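Local coordinates for protein transferrin (Manduca sexta, PDB 6WB6) that binds a single ferric ion together with a carbonate anion and transports iron in the insect, at residues L108-N119 with T157-W168. Residues are numbered along the deposited sequence; the frame is centred on the assembly and turned at random.
Sequences LKGLRSCHTGVN and TFFAKSCIVGKW. With CO3 (carbonate ion), chain G.
V118, H115 and F159 account for much of the surface that 108-119 and 157-168 bury against each other. V118 is tied down by its backbone, V118 N giving a nearly straight hydrogen bond to V165 O (2.8 Å), while its CB and CG1 lie against CD1 of W168. The H115 imidazole takes CD1 of I164 over the centre of one face, 3.7 Å from the ring centroid. Its edge is turned toward the face of F159 in an offset edge-to-face pair, planes at 63°. With CG anti to the carbonyl carbon (chi1 -62°), H115 NE2 hydrogen-bonds S113 OG (2.9 Å) and its ND1 bonds G123 O, and together the two bonds fix the ring's rotation. F159 is sandwiched, S113 CB sitting over the centre of one face and F158 CD2 over the opposite face, offset toward the rim. Without the F159 ring, as with an alanine here, S113 CB and the H115 edge would probably lose their aromatic partner and a gap would open beside F158. Beyond H115, T116 OG1 donates to O2 of the bound carbonate. Strands 112-114 and 161-163 run parallel, joined through helices 121-131 and 147-158; strand 218-222 flanks 112-114 on its other edge, and L131 of helix 121-131 packs on F159.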
ATOM      1  N   LEU A 108      -3.974 -10.623 -32.144  1.00 23.62           N
ATOM      2  CA  LEU A 108      -4.782 -10.036 -31.086  1.00 22.58           C
ATOM      3  C   LEU A 108      -4.785  -8.525 -31.197  1.00 23.16           C
ATOM      4  O   LEU A 108      -5.655  -7.870 -30.610  1.00 18.93           O
ATOM      5  CB  LEU A 108      -4.279 -10.479 -29.707  1.00 21.15           C
ATOM      6  CG  LEU A 108      -4.577 -11.957 -29.373  1.00 22.45           C
ATOM      7  CD1 LEU A 108      -4.000 -12.343 -28.025  1.00 27.62           C
ATOM      8  CD2 LEU A 108      -6.093 -12.260 -29.427  1.00 22.99           C
ATOM      9  N   LYS A 109      -3.859  -7.980 -31.980  1.00 20.48           N
ATOM     10  CA  LYS A 109      -3.757  -6.538 -32.154  1.00 27.20           C
ATOM     11  C   LYS A 109      -5.019  -6.010 -32.805  1.00 21.47           C
ATOM     12  O   LYS A 109      -5.549  -6.612 -33.736  1.00 20.80           O
ATOM     13  CB  LYS A 109      -2.553  -6.170 -33.031  1.00 21.43           C
ATOM     14  CG  LYS A 109      -2.421  -4.644 -33.309  1.00 23.76           C
ATOM     15  CD  LYS A 109      -1.260  -4.350 -34.268  1.00 38.17           C
ATOM     16  CE  LYS A 109      -0.396  -3.122 -33.851  1.00 46.40           C
ATOM     17  NZ  LYS A 109      -1.158  -1.834 -33.744  1.00 39.08           N
ATOM     18  N   GLY A 110      -5.483  -4.867 -32.324  1.00 19.44           N
ATOM     19  CA  GLY A 110      -6.648  -4.248 -32.875  1.00 20.03           C
ATOM     20  C   GLY A 110      -7.957  -4.845 -32.419  1.00 19.76           C
ATOM     21  O   GLY A 110      -9.016  -4.344 -32.818  1.00 19.39           O
ATOM     22  N   LEU A 111      -7.931  -5.874 -31.584  1.00 19.84           N
ATOM     23  CA  LEU A 111      -9.169  -6.487 -31.133  1.00 16.37           C
ATOM     24  C   LEU A 111      -9.768  -5.703 -29.971  1.00 15.33           C
ATOM     25  O   LEU A 111      -9.076  -4.965 -29.264  1.00 19.00           O
ATOM     26  CB  LEU A 111      -8.940  -7.927 -30.705  1.00 17.23           C
ATOM     27  CG  LEU A 111      -8.508  -8.932 -31.764  1.00 19.87           C
ATOM     28  CD1 LEU A 111      -8.422 -10.288 -31.089  1.00 22.44           C
ATOM     29  CD2 LEU A 111      -9.443  -8.993 -32.910  1.00 23.46           C
ATOM     30  N   ARG A 112     -11.079  -5.859 -29.791  1.00 17.07           N
ATOM     31  CA  ARG A 112     -11.744  -5.416 -28.580  1.00 18.07           C
ATOM     32  C   ARG A 112     -11.598  -6.494 -27.508  1.00 20.58           C
ATOM     33  O   ARG A 112     -12.126  -7.602 -27.661  1.00 18.82           O
ATOM     34  CB  ARG A 112     -13.211  -5.120 -28.863  1.00 24.96           C
ATOM     35  CG  ARG A 112     -13.465  -4.146 -30.012  1.00 19.60           C
ATOM     36  CD  ARG A 112     -14.957  -3.869 -30.102  1.00 21.39           C
ATOM     37  NE  ARG A 112     -15.658  -5.049 -30.596  1.00 25.89           N
ATOM     38  CZ  ARG A 112     -15.702  -5.395 -31.876  1.00 22.41           C
ATOM     39  NH1 ARG A 112     -15.108  -4.625 -32.776  1.00 22.19           N
ATOM     40  NH2 ARG A 112     -16.343  -6.493 -32.249  1.00 21.40           N
ATOM     41  N   SER A 113     -10.909  -6.152 -26.411  1.00 13.25           N
ATOM     42  CA  SER A 113     -10.411  -7.105 -25.423  1.00 19.53           C
ATOM     43  C   SER A 113     -11.168  -6.998 -24.109  1.00 16.41           C
ATOM     44  O   SER A 113     -11.496  -5.900 -23.661  1.00 19.57           O
ATOM     45  CB  SER A 113      -8.921  -6.872 -25.148  1.00 20.10           C
ATOM     46  OG  SER A 113      -8.688  -5.607 -24.556  1.00 20.37           O
ATOM     47  N   CYS A 114     -11.429  -8.153 -23.493  1.00 19.30           N
ATOM     48  CA  CYS A 114     -12.210  -8.247 -22.269  1.00 18.79           C
ATOM     49  C   CYS A 114     -11.340  -8.815 -21.164  1.00 13.83           C
ATOM     50  O   CYS A 114     -10.919  -9.976 -21.227  1.00 17.68           O
ATOM     51  CB  CYS A 114     -13.447  -9.124 -22.467  1.00 21.88           C
ATOM     52  SG  CYS A 114     -14.525  -8.640 -23.808  1.00 20.27           S
ATOM     53  N   HIS A 115     -11.119  -8.016 -20.133  1.00 18.15           N
ATOM     54  CA  HIS A 115     -10.164  -8.315 -19.089  1.00 16.91           C
ATOM     55  C   HIS A 115     -10.906  -8.444 -17.775  1.00 14.24           C
ATOM     56  O   HIS A 115     -11.955  -7.826 -17.568  1.00 20.85           O
ATOM     57  CB  HIS A 115      -9.093  -7.207 -18.964  1.00 19.91           C
ATOM     58  CG  HIS A 115      -8.254  -7.038 -20.200  1.00 21.87           C
ATOM     59  ND1 HIS A 115      -7.005  -7.602 -20.338  1.00 17.15           N
ATOM     60  CD2 HIS A 115      -8.504  -6.395 -21.363  1.00 24.34           C
ATOM     61  CE1 HIS A 115      -6.528  -7.335 -21.539  1.00 18.85           C
ATOM     62  NE2 HIS A 115      -7.406  -6.581 -22.173  1.00 20.89           N
ATOM     63  N   THR A 116     -10.338  -9.228 -16.871  1.00 10.16           N
ATOM     64  CA  THR A 116     -10.912  -9.324 -15.535  1.00 10.18           C
ATOM     65  C   THR A 116     -10.832  -7.987 -14.829  1.00 17.11           C
ATOM     66  O   THR A 116     -11.829  -7.473 -14.312  1.00 12.86           O
ATOM     67  CB  THR A 116     -10.181 -10.390 -14.735  1.00 16.44           C
ATOM     68  OG1 THR A 116      -8.800 -10.027 -14.610  1.00 13.56           O
ATOM     69  CG2 THR A 116     -10.299 -11.696 -15.427  1.00 14.75           C
ATOM     70  N   GLY A 117      -9.640  -7.408 -14.802  1.00 16.85           N
ATOM     71  CA  GLY A 117      -9.441  -6.130 -14.167  1.00 16.33           C
ATOM     72  C   GLY A 117      -7.963  -5.884 -14.001  1.00 13.88           C
ATOM     73  O   GLY A 117      -7.138  -6.779 -14.174  1.00 19.33           O
ATOM     74  N   VAL A 118      -7.638  -4.649 -13.630  1.00 16.93           N
ATOM     75  CA  VAL A 118      -6.236  -4.256 -13.560  1.00 20.45           C
ATOM     76  C   VAL A 118      -5.509  -5.038 -12.472  1.00 17.91           C
ATOM     77  O   VAL A 118      -6.057  -5.337 -11.401  1.00 16.79           O
ATOM     78  CB  VAL A 118      -6.091  -2.743 -13.331  1.00 16.81           C
ATOM     79  CG1 VAL A 118      -6.499  -2.341 -11.929  1.00 18.38           C
ATOM     80  CG2 VAL A 118      -4.641  -2.321 -13.622  1.00 17.53           C
ATOM     81  N   ASN A 119      -4.250  -5.348 -12.749  1.00 15.64           N
ATOM     82  CA  ASN A 119      -3.302  -5.937 -11.819  1.00 14.67           C
ATOM     83  C   ASN A 119      -3.671  -7.351 -11.432  1.00 17.02           C
ATOM     84  O   ASN A 119      -3.137  -7.880 -10.466  1.00 20.44           O
ATOM     85  CB  ASN A 119      -3.155  -5.081 -10.567  1.00 18.24           C
ATOM     86  CG  ASN A 119      -2.487  -3.762 -10.860  1.00 18.97           C
ATOM     87  OD1 ASN A 119      -1.607  -3.694 -11.699  1.00 18.67           O
ATOM     88  ND2 ASN A 119      -2.924  -2.706 -10.193  1.00 23.65           N
ATOM     89  N   THR A 157      -3.128   1.160 -26.985  1.00 20.95           N
ATOM     90  CA  THR A 157      -2.600   1.246 -28.340  1.00 25.20           C
ATOM     91  C   THR A 157      -2.639  -0.085 -29.090  1.00 27.40           C
ATOM     92  O   THR A 157      -2.652  -0.085 -30.324  1.00 36.79           O
ATOM     93  CB  THR A 157      -1.152   1.756 -28.264  1.00 25.26           C
ATOM     94  OG1 THR A 157      -1.175   3.155 -27.972  1.00 27.03           O
ATOM     95  CG2 THR A 157      -0.376   1.494 -29.542  1.00 38.97           C
ATOM     96  N   PHE A 158      -2.647  -1.214 -28.389  1.00 21.21           N
ATOM     97  CA  PHE A 158      -2.634  -2.513 -29.057  1.00 20.72           C
ATOM     98  C   PHE A 158      -4.055  -2.996 -29.320  1.00 23.87           C
ATOM     99  O   PHE A 158      -4.384  -3.441 -30.422  1.00 19.84           O
ATOM    100  CB  PHE A 158      -1.872  -3.518 -28.191  1.00 20.45           C
ATOM    101  CG  PHE A 158      -1.648  -4.882 -28.827  1.00 23.95           C
ATOM    102  CD1 PHE A 158      -0.712  -5.070 -29.832  1.00 19.18           C
ATOM    103  CD2 PHE A 158      -2.314  -5.987 -28.357  1.00 16.90           C
ATOM    104  CE1 PHE A 158      -0.480  -6.323 -30.367  1.00 17.19           C
ATOM    105  CE2 PHE A 158      -2.073  -7.249 -28.890  1.00 18.30           C
ATOM    106  CZ  PHE A 158      -1.165  -7.411 -29.889  1.00 19.90           C
ATOM    107  N   PHE A 159      -4.900  -2.928 -28.309  1.00 16.45           N
ATOM    108  CA  PHE A 159      -6.295  -3.275 -28.461  1.00 21.10           C
ATOM    109  C   PHE A 159      -7.064  -2.043 -28.918  1.00 21.95           C
ATOM    110  O   PHE A 159      -6.689  -0.906 -28.621  1.00 22.23           O
ATOM    111  CB  PHE A 159      -6.845  -3.840 -27.144  1.00 24.59           C
ATOM    112  CG  PHE A 159      -6.144  -5.122 -26.694  1.00 21.65           C
ATOM    113  CD1 PHE A 159      -6.141  -6.247 -27.507  1.00 16.98           C
ATOM    114  CD2 PHE A 159      -5.503  -5.196 -25.478  1.00 17.00           C
ATOM    115  CE1 PHE A 159      -5.500  -7.428 -27.113  1.00 22.19           C
ATOM    116  CE2 PHE A 159      -4.867  -6.366 -25.073  1.00 22.41           C
ATOM    117  CZ  PHE A 159      -4.876  -7.488 -25.890  1.00 22.34           C
ATOM    118  N   ALA A 160      -8.091  -2.283 -29.727  1.00 18.82           N
ATOM    119  CA  ALA A 160      -8.963  -1.205 -30.177  1.00 25.21           C
ATOM    120  C   ALA A 160      -9.732  -0.628 -29.011  1.00 20.93           C
ATOM    121  O   ALA A 160      -9.813   0.590 -28.836  1.00 19.65           O
ATOM    122  CB  ALA A 160      -9.941  -1.733 -31.232  1.00 25.66           C
ATOM    123  N   LYS A 161     -10.342  -1.501 -28.228  1.00 22.63           N
ATOM    124  CA  LYS A 161     -11.057  -1.132 -27.030  1.00 19.95           C
ATOM    125  C   LYS A 161     -10.833  -2.251 -26.033  1.00 18.88           C
ATOM    126  O   LYS A 161     -10.485  -3.375 -26.411  1.00 15.55           O
ATOM    127  CB  LYS A 161     -12.561  -0.950 -27.288  1.00 24.77           C
ATOM    128  CG  LYS A 161     -12.931   0.063 -28.319  1.00 24.03           C
ATOM    129  CD  LYS A 161     -14.457   0.255 -28.350  1.00 23.82           C
ATOM    130  CE  LYS A 161     -14.832   1.526 -29.088  1.00 31.69           C
ATOM    131  NZ  LYS A 161     -16.273   1.530 -29.427  1.00 36.81           N
ATOM    132  N   SER A 162     -11.021  -1.944 -24.758  1.00 13.88           N
ATOM    133  CA  SER A 162     -10.917  -2.983 -23.745  1.00 19.01           C
ATOM    134  C   SER A 162     -11.897  -2.686 -22.623  1.00 20.29           C
ATOM    135  O   SER A 162     -12.593  -1.665 -22.626  1.00 15.75           O
ATOM    136  CB  SER A 162      -9.498  -3.096 -23.215  1.00 16.55           C
ATOM    137  OG  SER A 162      -8.538  -3.044 -24.268  1.00 25.28           O
ATOM    138  N   CYS A 163     -11.981  -3.623 -21.680  1.00 12.37           N
ATOM    139  CA  CYS A 163     -12.545  -3.345 -20.366  1.00 12.94           C
ATOM    140  C   CYS A 163     -11.524  -3.746 -19.313  1.00 16.29           C
ATOM    141  O   CYS A 163     -11.342  -4.943 -19.048  1.00 20.03           O
ATOM    142  CB  CYS A 163     -13.865  -4.091 -20.120  1.00 15.96           C
ATOM    143  SG  CYS A 163     -14.467  -3.741 -18.475  1.00 19.94           S
ATOM    144  N   ILE A 164     -10.904  -2.752 -18.667  1.00 25.93           N
ATOM    145  CA  ILE A 164      -9.910  -3.043 -17.637  1.00 15.05           C
ATOM    146  C   ILE A 164     -10.177  -2.165 -16.426  1.00 21.27           C
ATOM    147  O   ILE A 164      -9.545  -1.114 -16.250  1.00 21.29           O
ATOM    148  CB  ILE A 164      -8.470  -2.862 -18.146  1.00 15.82           C
ATOM    149  CG1 ILE A 164      -8.204  -3.730 -19.366  1.00 12.26           C
ATOM    150  CG2 ILE A 164      -7.498  -3.327 -17.063  1.00 13.87           C
ATOM    151  CD1 ILE A 164      -6.752  -3.586 -19.911  1.00 20.40           C
ATOM    152  N   VAL A 165     -11.087  -2.620 -15.561  1.00 16.48           N
ATOM    153  CA  VAL A 165     -11.567  -1.818 -14.440  1.00 21.39           C
ATOM    154  C   VAL A 165     -10.606  -1.891 -13.265  1.00 19.51           C
ATOM    155  O   VAL A 165      -9.692  -2.724 -13.225  1.00 20.97           O
ATOM    156  CB  VAL A 165     -12.979  -2.245 -13.984  1.00 16.31           C
ATOM    157  CG1 VAL A 165     -13.892  -2.374 -15.139  1.00 19.08           C
ATOM    158  CG2 VAL A 165     -12.958  -3.554 -13.236  1.00 19.52           C
ATOM    159  N   GLY A 166     -10.830  -1.036 -12.293  1.00 19.16           N
ATOM    160  CA  GLY A 166     -10.122  -1.119 -11.031  1.00 27.89           C
ATOM    161  C   GLY A 166      -9.239   0.091 -10.812  1.00 26.13           C
ATOM    162  O   GLY A 166      -9.286   1.079 -11.550  1.00 23.61           O
ATOM    163  N   LYS A 167      -8.407  -0.007  -9.782  1.00 26.27           N
ATOM    164  CA  LYS A 167      -7.528   1.091  -9.386  1.00 26.40           C
ATOM    165  C   LYS A 167      -6.221   0.965 -10.163  1.00 19.48           C
ATOM    166  O   LYS A 167      -5.335   0.192  -9.797  1.00 23.78           O
ATOM    167  CB  LYS A 167      -7.305   1.070  -7.878  1.00 28.09           C
ATOM    168  CG  LYS A 167      -8.562   1.228  -7.039  1.00 25.74           C
ATOM    169  CD  LYS A 167      -9.582   2.169  -7.656  1.00 42.01           C
ATOM    170  CE  LYS A 167     -10.455   2.875  -6.615  1.00 45.31           C
ATOM    171  NZ  LYS A 167     -11.568   2.028  -6.114  1.00 34.91           N
ATOM    172  N   TRP A 168      -6.124   1.704 -11.259  1.00 17.47           N
ATOM    173  CA  TRP A 168      -4.912   1.708 -12.076  1.00 28.29           C
ATOM    174  C   TRP A 168      -3.748   2.380 -11.351  1.00 17.23           C
ATOM    175  O   TRP A 168      -2.584   1.992 -11.523  1.00 16.90           O
ATOM    176  CB  TRP A 168      -5.176   2.451 -13.376  1.00 20.80           C
ATOM    177  CG  TRP A 168      -6.227   1.914 -14.239  1.00 21.16           C
ATOM    178  CD1 TRP A 168      -7.050   0.842 -14.004  1.00 26.58           C
ATOM    179  CD2 TRP A 168      -6.604   2.446 -15.506  1.00 21.67           C
ATOM    180  NE1 TRP A 168      -7.901   0.672 -15.062  1.00 18.55           N
ATOM    181  CE2 TRP A 168      -7.653   1.645 -16.001  1.00 20.09           C
ATOM    182  CE3 TRP A 168      -6.140   3.521 -16.285  1.00 14.63           C
ATOM    183  CZ2 TRP A 168      -8.258   1.896 -17.235  1.00 21.11           C
ATOM    184  CZ3 TRP A 168      -6.727   3.774 -17.479  1.00 15.32           C
ATOM    185  CH2 TRP A 168      -7.775   2.958 -17.968  1.00 24.94           C
TER
HETATM  186  C   CO3 G 703      -7.343 -12.813 -12.398  1.00 17.81           C
HETATM  187  O1  CO3 G 703      -8.120 -12.361 -11.461  1.00 17.99           O
HETATM  188  O2  CO3 G 703      -7.275 -12.117 -13.474  1.00 18.02           O
HETATM  189  O3  CO3 G 703      -6.635 -13.897 -12.299  1.00 17.22           O
HETATM  190  O   HOH W   1      -4.020  -1.757 -32.971  1.00 20.61           O
HETATM  191  O   HOH W   2     -12.213  -5.281 -16.323  1.00 13.29           O
HETATM  192  O   HOH W   3      -1.382  -0.235 -10.620  1.00 27.28           O
HETATM  193  O   HOH W   4      -5.396  -2.172  -8.426  1.00 32.35           O